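Long-range contacts in uncharacterized protein (Enterococcus faecalis, PDB 3D3Y), which is of unknown function but is related to the metal-dependent M16 peptidases and probably binds a metal ion: residues T39-M50 with L188-D199; G78-H86 with E167-G175. One frame throughout, in Å; residues are numbered along the deposited sequence.

Contact 1 (T39-M50 with L188-D199); sequences TITKRTLLSSLM and LAAYYQKMLAED
L46 and L188 show how two nearly perpendicular helices interlock by knobs-into-holes packing within the alpha/beta lobe of this M16-family protein. The axes of 40-50 and 188-198 pass 10.0 Å apart at -96°, and each helix sends one leucine as a knob into the other. L188 lodges among K42, L45, L46 and L49; its CD1 lies 3.3 Å from K42 O, while its CG meets L49 CD1. In return L46 enters the hole formed by L188, Y191, Y192 and M195. Its CG is anti to the backbone N (chi1 -174°), and the two methyls divide the work, CD1 resting on Y192 CB and CD2 touching both the Y191 ring and the CE methyl of M195.

Y191 stands with one face against K42, whose CB makes a CH-pi contact 4.3 Å from the ring centroid. T39 crosses that ring at about a right angle, bringing CG2 to CE1. Beyond, the selenium of M50, a selenomethionine like M195, meets Y192 at the ring edge in a Met-aromatic contact.

The polar end of the interface belongs to R43. A bend at chi3 (74°) turns its guanidinium toward Y191 and D199, with its plane almost perpendicular to the phenol ring. The buried group is gripped further by H86, which bonds NE, and should therefore have little freedom to rotate. Two partners lie at its edge, close to its plane: NH1 donates to Y191 OH at 2.9 Å and forms a salt bridge with the syn lone pair of D199 OD2 at 2.6 Å.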
loop_
_atom_site.group_PDB
_atom_site.type_symbol
_atom_site.label_atom_id
_atom_site.label_comp_id
_atom_site.label_asym_id
_atom_site.label_seq_id
_atom_site.Cartn_x
_atom_site.Cartn_y
_atom_site.Cartn_z
ATOM N N THR A 39 -4.138 7.733 -14.578
ATOM C CA THR A 39 -3.287 6.559 -14.824
ATOM C C THR A 39 -3.386 5.434 -13.785
ATOM O O THR A 39 -2.768 4.408 -13.962
ATOM C CB THR A 39 -1.797 6.911 -14.927
ATOM O OG1 THR A 39 -1.328 7.383 -13.656
ATOM C CG2 THR A 39 -1.539 7.978 -16.059
ATOM N N ILE A 40 -4.151 5.613 -12.714
ATOM C CA ILE A 40 -4.232 4.562 -11.668
ATOM C C ILE A 40 -4.773 3.243 -12.209
ATOM O O ILE A 40 -4.187 2.182 -11.998
ATOM C CB ILE A 40 -5.060 5.035 -10.450
ATOM C CG1 ILE A 40 -4.265 6.073 -9.644
ATOM C CG2 ILE A 40 -5.445 3.864 -9.509
ATOM C CD1 ILE A 40 -5.151 6.948 -8.686
ATOM N N THR A 41 -5.918 3.306 -12.873
ATOM C CA THR A 41 -6.538 2.114 -13.423
ATOM C C THR A 41 -5.699 1.546 -14.574
ATOM O O THR A 41 -5.601 0.319 -14.742
ATOM C CB THR A 41 -7.990 2.414 -13.950
ATOM O OG1 THR A 41 -8.804 2.872 -12.871
ATOM C CG2 THR A 41 -8.611 1.135 -14.555
ATOM N N LYS A 42 -5.082 2.432 -15.351
ATOM C CA LYS A 42 -4.172 2.000 -16.423
ATOM C C LYS A 42 -3.004 1.204 -15.840
ATOM O O LYS A 42 -2.685 0.113 -16.322
ATOM C CB LYS A 42 -3.644 3.213 -17.194
ATOM C CG LYS A 42 -4.672 3.797 -18.184
ATOM C CD LYS A 42 -4.117 5.031 -18.837
ATOM C CE LYS A 42 -5.117 5.630 -19.847
ATOM N NZ LYS A 42 -6.113 6.387 -19.037
ATOM N N ARG A 43 -2.371 1.740 -14.800
ATOM C CA ARG A 43 -1.277 1.020 -14.134
ATOM C C ARG A 43 -1.750 -0.317 -13.584
ATOM O O ARG A 43 -1.067 -1.340 -13.721
ATOM C CB ARG A 43 -0.668 1.886 -13.024
ATOM C CG ARG A 43 0.095 3.060 -13.603
ATOM C CD ARG A 43 0.460 4.131 -12.577
ATOM N NE ARG A 43 1.559 3.775 -11.650
ATOM C CZ ARG A 43 2.858 3.822 -11.945
ATOM N NH1 ARG A 43 3.262 4.106 -13.185
ATOM N NH2 ARG A 43 3.770 3.531 -11.005
ATOM N N THR A 44 -2.883 -0.318 -12.911
ATOM C CA THR A 44 -3.439 -1.585 -12.380
ATOM C C THR A 44 -3.642 -2.654 -13.450
ATOM O O THR A 44 -3.235 -3.821 -13.258
ATOM C CB THR A 44 -4.750 -1.333 -11.604
ATOM O OG1 THR A 44 -4.484 -0.363 -10.603
ATOM C CG2 THR A 44 -5.328 -2.607 -10.948
ATOM N N LEU A 45 -4.300 -2.290 -14.543
ATOM C CA LEU A 45 -4.540 -3.260 -15.621
ATOM C C LEU A 45 -3.234 -3.681 -16.305
ATOM O O LEU A 45 -3.033 -4.860 -16.642
ATOM C CB LEU A 45 -5.516 -2.695 -16.676
ATOM C CG LEU A 45 -5.862 -3.585 -17.893
ATOM C CD1 LEU A 45 -6.405 -4.993 -17.412
ATOM C CD2 LEU A 45 -6.930 -2.875 -18.728
ATOM N N LEU A 46 -2.352 -2.715 -16.524
ATOM C CA LEU A 46 -1.044 -3.004 -17.091
ATOM C C LEU A 46 -0.282 -4.061 -16.268
ATOM O O LEU A 46 0.396 -4.923 -16.820
ATOM C CB LEU A 46 -0.223 -1.722 -17.185
ATOM C CG LEU A 46 1.117 -1.901 -17.898
ATOM C CD1 LEU A 46 0.957 -2.365 -19.388
ATOM C CD2 LEU A 46 1.886 -0.581 -17.825
ATOM N N SER A 47 -0.353 -3.967 -14.947
ATOM C CA SER A 47 0.344 -4.942 -14.121
ATOM C C SER A 47 -0.176 -6.358 -14.421
ATOM O O SER A 47 0.610 -7.323 -14.421
ATOM C CB SER A 47 0.236 -4.585 -12.624
ATOM O OG SER A 47 -1.041 -4.895 -12.093
ATOM N N SER A 48 -1.480 -6.506 -14.692
ATOM C CA SER A 48 -1.992 -7.826 -15.073
ATOM C C SER A 48 -1.526 -8.235 -16.473
ATOM O O SER A 48 -1.197 -9.381 -16.698
ATOM C CB SER A 48 -3.510 -7.866 -15.061
ATOM O OG SER A 48 -3.961 -7.949 -13.730
ATOM N N LEU A 49 -1.459 -7.279 -17.388
ATOM C CA LEU A 49 -1.101 -7.590 -18.766
ATOM C C LEU A 49 0.342 -8.040 -18.844
ATOM O O LEU A 49 0.642 -9.050 -19.530
ATOM C CB LEU A 49 -1.353 -6.395 -19.689
ATOM C CG LEU A 49 -2.811 -5.946 -19.879
ATOM C CD1 LEU A 49 -2.915 -4.565 -20.534
ATOM C CD2 LEU A 49 -3.625 -6.961 -20.726
HETATM N N MSE A 50 1.228 -7.334 -18.137
HETATM C CA MSE A 50 2.657 -7.621 -18.265
HETATM C C MSE A 50 3.066 -8.893 -17.525
HETATM O O MSE A 50 4.107 -9.485 -17.823
HETATM C CB MSE A 50 3.480 -6.421 -17.818
HETATM C CG MSE A 50 3.248 -5.232 -18.774
HETATM SE SE MSE A 50 4.304 -3.726 -18.177
HETATM C CE MSE A 50 6.083 -4.532 -18.187
ATOM N N LEU A 188 -3.851 1.060 -23.288
ATOM C CA LEU A 188 -2.872 0.367 -22.424
ATOM C C LEU A 188 -1.471 0.260 -23.028
ATOM O O LEU A 188 -0.491 0.385 -22.291
ATOM C CB LEU A 188 -3.344 -1.030 -21.970
ATOM C CG LEU A 188 -3.962 -1.069 -20.574
ATOM C CD1 LEU A 188 -2.902 -0.729 -19.552
ATOM C CD2 LEU A 188 -5.137 -0.066 -20.502
ATOM N N ALA A 189 -1.388 0.016 -24.339
ATOM C CA ALA A 189 -0.112 0.025 -25.062
ATOM C C ALA A 189 0.496 1.438 -25.078
ATOM O O ALA A 189 1.706 1.605 -24.909
ATOM C CB ALA A 189 -0.302 -0.470 -26.484
ATOM N N ALA A 190 -0.342 2.448 -25.296
ATOM C CA ALA A 190 0.133 3.817 -25.191
ATOM C C ALA A 190 0.641 4.109 -23.774
ATOM O O ALA A 190 1.709 4.727 -23.598
ATOM C CB ALA A 190 -0.958 4.822 -25.619
ATOM N N TYR A 191 -0.115 3.672 -22.769
ATOM C CA TYR A 191 0.280 3.936 -21.392
ATOM C C TYR A 191 1.610 3.212 -21.062
ATOM O O TYR A 191 2.529 3.819 -20.477
ATOM C CB TYR A 191 -0.829 3.625 -20.345
ATOM C CG TYR A 191 -0.238 3.942 -18.999
ATOM C CD1 TYR A 191 0.074 5.284 -18.686
ATOM C CD2 TYR A 191 0.165 2.926 -18.116
ATOM C CE1 TYR A 191 0.726 5.610 -17.517
ATOM C CE2 TYR A 191 0.822 3.241 -16.908
ATOM C CZ TYR A 191 1.084 4.593 -16.627
ATOM O OH TYR A 191 1.728 4.962 -15.488
ATOM N N TYR A 192 1.716 1.933 -21.426
ATOM C CA TYR A 192 2.981 1.197 -21.270
ATOM C C TYR A 192 4.184 2.050 -21.723
ATOM O O TYR A 192 5.194 2.178 -21.005
ATOM C CB TYR A 192 2.960 -0.118 -22.058
ATOM C CG TYR A 192 4.349 -0.674 -22.281
ATOM C CD1 TYR A 192 5.021 -1.368 -21.255
ATOM C CD2 TYR A 192 4.997 -0.500 -23.519
ATOM C CE1 TYR A 192 6.322 -1.876 -21.457
ATOM C CE2 TYR A 192 6.275 -0.995 -23.730
ATOM C CZ TYR A 192 6.926 -1.695 -22.696
ATOM O OH TYR A 192 8.208 -2.156 -22.915
ATOM N N GLN A 193 4.075 2.645 -22.898
ATOM C CA GLN A 193 5.187 3.426 -23.454
ATOM C C GLN A 193 5.507 4.643 -22.606
ATOM O O GLN A 193 6.668 4.998 -22.433
ATOM C CB GLN A 193 4.872 3.852 -24.887
ATOM C CG GLN A 193 5.168 2.733 -25.859
ATOM C CD GLN A 193 4.530 2.956 -27.205
ATOM O OE1 GLN A 193 5.001 3.782 -28.006
ATOM N NE2 GLN A 193 3.452 2.199 -27.480
ATOM N N LYS A 194 4.465 5.294 -22.097
ATOM C CA LYS A 194 4.632 6.475 -21.229
ATOM C C LYS A 194 5.240 6.112 -19.852
ATOM O O LYS A 194 6.186 6.749 -19.413
ATOM C CB LYS A 194 3.297 7.231 -21.071
ATOM C CG LYS A 194 3.390 8.449 -20.142
ATOM C CD LYS A 194 2.032 9.109 -19.819
ATOM C CE LYS A 194 2.228 10.584 -19.443
ATOM N NZ LYS A 194 2.597 11.450 -20.609
HETATM N N MSE A 195 4.722 5.060 -19.202
HETATM C CA MSE A 195 5.334 4.571 -17.968
HETATM C C MSE A 195 6.822 4.242 -18.174
HETATM O O MSE A 195 7.671 4.689 -17.403
HETATM C CB MSE A 195 4.615 3.362 -17.399
HETATM C CG MSE A 195 5.201 2.962 -16.022
HETATM SE SE MSE A 195 4.321 1.451 -15.243
HETATM C CE MSE A 195 5.295 0.107 -16.201
ATOM N N LEU A 196 7.141 3.513 -19.246
ATOM C CA LEU A 196 8.510 3.071 -19.459
ATOM C C LEU A 196 9.442 4.270 -19.661
ATOM O O LEU A 196 10.546 4.274 -19.140
ATOM C CB LEU A 196 8.613 2.042 -20.606
ATOM C CG LEU A 196 9.922 1.210 -20.689
ATOM C CD1 LEU A 196 10.248 0.380 -19.443
ATOM C CD2 LEU A 196 10.022 0.327 -21.954
ATOM N N ALA A 197 8.967 5.290 -20.371
ATOM C CA ALA A 197 9.769 6.479 -20.640
ATOM C C ALA A 197 9.862 7.502 -19.498
ATOM O O ALA A 197 10.832 8.227 -19.422
ATOM C CB ALA A 197 9.291 7.137 -21.923
ATOM N N GLU A 198 8.865 7.551 -18.608
ATOM C CA GLU A 198 8.705 8.682 -17.659
ATOM C C GLU A 198 8.874 8.391 -16.145
ATOM O O GLU A 198 9.238 9.285 -15.380
ATOM C CB GLU A 198 7.357 9.401 -17.902
ATOM C CG GLU A 198 7.093 9.714 -19.379
ATOM C CD GLU A 198 6.005 10.763 -19.617
ATOM O OE1 GLU A 198 5.138 10.996 -18.740
ATOM O OE2 GLU A 198 6.020 11.339 -20.714
ATOM N N ASP A 199 8.606 7.170 -15.708
ATOM C CA ASP A 199 8.576 6.903 -14.272
ATOM C C ASP A 199 9.998 6.882 -13.716
ATOM O O ASP A 199 10.948 6.518 -14.429
ATOM C CB ASP A 199 7.915 5.545 -13.967
ATOM C CG ASP A 199 6.366 5.586 -13.932
ATOM O OD1 ASP A 199 5.693 6.486 -14.520
ATOM O OD2 ASP A 199 5.805 4.635 -13.312
#

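Contact 2 (G78-H86 with E167-G175); sequences GVSKKGNQH and EDQKIPSFG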
loop_
_atom_site.group_PDB
_atom_site.type_symbol
_atom_site.label_atom_id
_atom_site.label_comp_id
_atom_site.label_asym_id
_atom_site.label_seq_id
_atom_site.Cartn_x
_atom_site.Cartn_y
_atom_site.Cartn_z
ATOM N N GLY A 78 2.342 -6.240 -9.318
ATOM C CA GLY A 78 1.135 -5.593 -8.762
ATOM C C GLY A 78 1.364 -4.086 -8.579
ATOM O O GLY A 78 2.375 -3.555 -9.006
ATOM N N VAL A 79 0.416 -3.410 -7.925
ATOM C CA VAL A 79 0.502 -1.988 -7.722
ATOM C C VAL A 79 0.134 -1.668 -6.302
ATOM O O VAL A 79 -0.572 -2.446 -5.631
ATOM C CB VAL A 79 -0.429 -1.183 -8.682
ATOM C CG1 VAL A 79 -0.003 -1.366 -10.122
ATOM C CG2 VAL A 79 -1.894 -1.607 -8.505
ATOM N N SER A 80 0.625 -0.523 -5.836
ATOM C CA SER A 80 0.188 -0.011 -4.543
ATOM C C SER A 80 0.238 1.510 -4.528
ATOM O O SER A 80 0.720 2.144 -5.468
ATOM C CB SER A 80 1.006 -0.621 -3.388
ATOM O OG SER A 80 2.379 -0.444 -3.621
ATOM N N LYS A 81 -0.291 2.097 -3.464
ATOM C CA LYS A 81 -0.442 3.542 -3.386
ATOM C C LYS A 81 0.247 3.895 -2.098
ATOM O O LYS A 81 0.059 3.196 -1.123
ATOM C CB LYS A 81 -1.947 3.846 -3.307
ATOM C CG LYS A 81 -2.368 5.225 -2.881
ATOM C CD LYS A 81 -3.868 5.376 -3.251
ATOM C CE LYS A 81 -4.563 6.372 -2.368
ATOM N NZ LYS A 81 -6.049 6.386 -2.608
ATOM N N LYS A 82 1.012 4.975 -2.080
ATOM C CA LYS A 82 1.687 5.396 -0.859
ATOM C C LYS A 82 1.738 6.891 -0.879
ATOM O O LYS A 82 2.441 7.477 -1.710
ATOM C CB LYS A 82 3.122 4.855 -0.782
ATOM C CG LYS A 82 3.761 4.913 0.643
ATOM C CD LYS A 82 3.238 3.704 1.420
ATOM C CE LYS A 82 3.875 3.533 2.754
ATOM N NZ LYS A 82 3.098 2.434 3.415
ATOM N N GLY A 83 1.002 7.524 0.037
ATOM C CA GLY A 83 0.995 8.980 0.073
ATOM C C GLY A 83 0.524 9.501 -1.273
ATOM O O GLY A 83 -0.536 9.081 -1.773
ATOM N N ASN A 84 1.289 10.422 -1.845
ATOM C CA ASN A 84 0.984 10.959 -3.156
ATOM C C ASN A 84 1.629 10.211 -4.340
ATOM O O ASN A 84 1.669 10.733 -5.455
ATOM C CB ASN A 84 1.360 12.433 -3.220
ATOM C CG ASN A 84 0.447 13.204 -4.132
ATOM O OD1 ASN A 84 -0.797 13.070 -4.046
ATOM N ND2 ASN A 84 1.025 13.993 -5.024
ATOM N N GLN A 85 2.118 8.992 -4.098
ATOM C CA GLN A 85 2.795 8.175 -5.137
ATOM C C GLN A 85 1.984 6.928 -5.448
ATOM O O GLN A 85 1.208 6.441 -4.616
ATOM C CB GLN A 85 4.197 7.767 -4.666
ATOM C CG GLN A 85 5.167 8.929 -4.581
ATOM C CD GLN A 85 6.484 8.568 -3.917
ATOM O OE1 GLN A 85 6.751 7.404 -3.613
ATOM N NE2 GLN A 85 7.327 9.584 -3.689
ATOM N N HIS A 86 2.135 6.431 -6.668
ATOM C CA HIS A 86 1.526 5.167 -7.044
ATOM C C HIS A 86 2.693 4.329 -7.590
ATOM O O HIS A 86 3.524 4.817 -8.404
ATOM C CB HIS A 86 0.399 5.372 -8.091
ATOM C CG HIS A 86 -0.446 4.150 -8.315
ATOM N ND1 HIS A 86 -0.158 3.212 -9.282
ATOM C CD2 HIS A 86 -1.550 3.702 -7.672
ATOM C CE1 HIS A 86 -1.057 2.239 -9.232
ATOM N NE2 HIS A 86 -1.915 2.513 -8.260
ATOM N N GLU A 167 -9.093 15.029 -6.790
ATOM C CA GLU A 167 -9.534 14.017 -7.759
ATOM C C GLU A 167 -8.645 12.752 -7.776
ATOM O O GLU A 167 -9.103 11.672 -8.147
ATOM C CB GLU A 167 -9.730 14.627 -9.152
ATOM C CG GLU A 167 -11.256 14.736 -9.590
ATOM C CD GLU A 167 -12.263 15.030 -8.440
ATOM O OE1 GLU A 167 -13.289 14.304 -8.351
ATOM O OE2 GLU A 167 -12.041 15.968 -7.623
ATOM N N ASP A 168 -7.390 12.884 -7.344
ATOM C CA ASP A 168 -6.469 11.746 -7.328
ATOM C C ASP A 168 -6.610 10.882 -6.089
ATOM O O ASP A 168 -6.620 9.651 -6.172
ATOM C CB ASP A 168 -5.030 12.234 -7.456
ATOM C CG ASP A 168 -4.816 13.108 -8.664
ATOM O OD1 ASP A 168 -5.284 12.758 -9.754
ATOM O OD2 ASP A 168 -4.170 14.168 -8.529
ATOM N N GLN A 169 -6.699 11.516 -4.923
ATOM C CA GLN A 169 -6.657 10.767 -3.662
ATOM C C GLN A 169 -7.964 10.055 -3.341
ATOM O O GLN A 169 -7.981 9.158 -2.508
ATOM C CB GLN A 169 -6.277 11.671 -2.499
ATOM C CG GLN A 169 -4.825 12.092 -2.512
ATOM C CD GLN A 169 -3.865 10.977 -2.083
ATOM O OE1 GLN A 169 -4.275 9.933 -1.601
ATOM N NE2 GLN A 169 -2.595 11.204 -2.281
ATOM N N LYS A 170 -9.055 10.475 -3.989
ATOM C CA LYS A 170 -10.349 9.801 -3.819
ATOM C C LYS A 170 -10.443 8.437 -4.530
ATOM O O LYS A 170 -11.397 7.677 -4.328
ATOM C CB LYS A 170 -11.503 10.741 -4.194
ATOM C CG LYS A 170 -11.481 11.254 -5.598
ATOM C CD LYS A 170 -12.819 11.888 -5.990
ATOM C CE LYS A 170 -12.980 13.272 -5.413
ATOM N NZ LYS A 170 -14.299 13.864 -5.828
ATOM N N ILE A 171 -9.409 8.099 -5.297
ATOM C CA ILE A 171 -9.327 6.842 -6.042
ATOM C C ILE A 171 -8.446 5.823 -5.304
ATOM O O ILE A 171 -7.292 6.152 -4.941
ATOM C CB ILE A 171 -8.703 7.109 -7.448
ATOM C CG1 ILE A 171 -9.354 8.318 -8.128
ATOM C CG2 ILE A 171 -8.724 5.849 -8.357
ATOM C CD1 ILE A 171 -10.847 8.164 -8.494
ATOM N N PRO A 172 -8.947 4.569 -5.141
ATOM C CA PRO A 172 -8.140 3.494 -4.556
ATOM C C PRO A 172 -6.966 3.101 -5.444
ATOM O O PRO A 172 -6.957 3.374 -6.649
ATOM C CB PRO A 172 -9.108 2.316 -4.443
ATOM C CG PRO A 172 -10.370 2.743 -5.048
ATOM C CD PRO A 172 -10.317 4.139 -5.495
ATOM N N SER A 173 -5.972 2.464 -4.843
ATOM C CA SER A 173 -4.776 2.067 -5.559
ATOM C C SER A 173 -5.044 1.219 -6.815
ATOM O O SER A 173 -4.212 1.201 -7.713
ATOM C CB SER A 173 -3.856 1.303 -4.604
ATOM O OG SER A 173 -4.307 -0.010 -4.395
ATOM N N PHE A 174 -6.182 0.500 -6.849
ATOM C CA PHE A 174 -6.506 -0.433 -7.929
ATOM C C PHE A 174 -7.526 0.123 -8.913
ATOM O O PHE A 174 -7.997 -0.603 -9.799
ATOM C CB PHE A 174 -6.998 -1.776 -7.357
ATOM C CG PHE A 174 -7.927 -1.621 -6.168
ATOM C CD1 PHE A 174 -9.179 -1.028 -6.301
ATOM C CD2 PHE A 174 -7.527 -2.061 -4.905
ATOM C CE1 PHE A 174 -10.043 -0.869 -5.156
ATOM C CE2 PHE A 174 -8.370 -1.920 -3.781
ATOM C CZ PHE A 174 -9.625 -1.320 -3.904
ATOM N N GLY A 175 -7.860 1.404 -8.770
ATOM C CA GLY A 175 -8.731 2.078 -9.720
ATOM C C GLY A 175 -10.201 1.806 -9.507
ATOM O O GLY A 175 -10.610 1.336 -8.447
HETATM O O HOH W 1 -3.353 -2.561 -4.946
#
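K81 and S173 bring their CA atoms to 5.1 Å where the loop 167-175 passes the hairpin of strands 74-82 and 85-95, whose type II' turn runs from K82 to Q85. The loop folds through two type I turns, D168 to I171 and P172 to G175, and presents backbone carbonyls to the hairpin's side chains. K81 leaves the strand with CG anti to the backbone N (chi1 165°) and stays extended, so its ammonium reaches the first turn. NZ donates to I171 O at 2.7 Å, from above the carbonyl plane, and more weakly to Q169 O. At the root of the same side chain, CB presses against S173 CB at 3.4 Å, a tight carbon contact.

H86 makes a nearly straight bond: NE2 donates to S173 O at 2.7 Å and 169°, in the ring plane and on a carbonyl lone pair. A water links S173 OG with V79 O. Q169 bends at chi2 (-75°) toward the hairpin tip and spends both N-H groups of NE2. One meets G83 O at 3.0 Å from above that carbonyl plane; the other meets a lone pair of N84 OD1, the two amides being nearly coplanar. The buried amide is completed by R312, which donates to OE1.

Around this junction, H86 and I171 both touch I40 of helix 40-52, and V79 and F174 both touch T44. F174 also reaches L143 and I146, so the loop packs beside the place where the sheet's outer hairpin meets helix 40-52, with helix 129-148 against F174.

The two contacts illustrate how one helix can tie together parts distant in sequence: their centres lie about 14 Å apart, and helix 40-52 supplies one side of contact 1 and packs against both segments of contact 2. Along the chain contact 2 is nested inside the loop closed by contact 1, since 78-86 and 167-175 both fall between 39-50 and 188-199. Strands 74-82 and 85-95 form one end of the six-stranded mixed sheet, which also includes strand 200-207, directly after helix 185-198. The direct bridge is R43 NE to H86 ND1, a probable hydrogen bond of 3.0 Å that joins the buried salt bridge of contact 1 to the loop carbonyl held in contact 2.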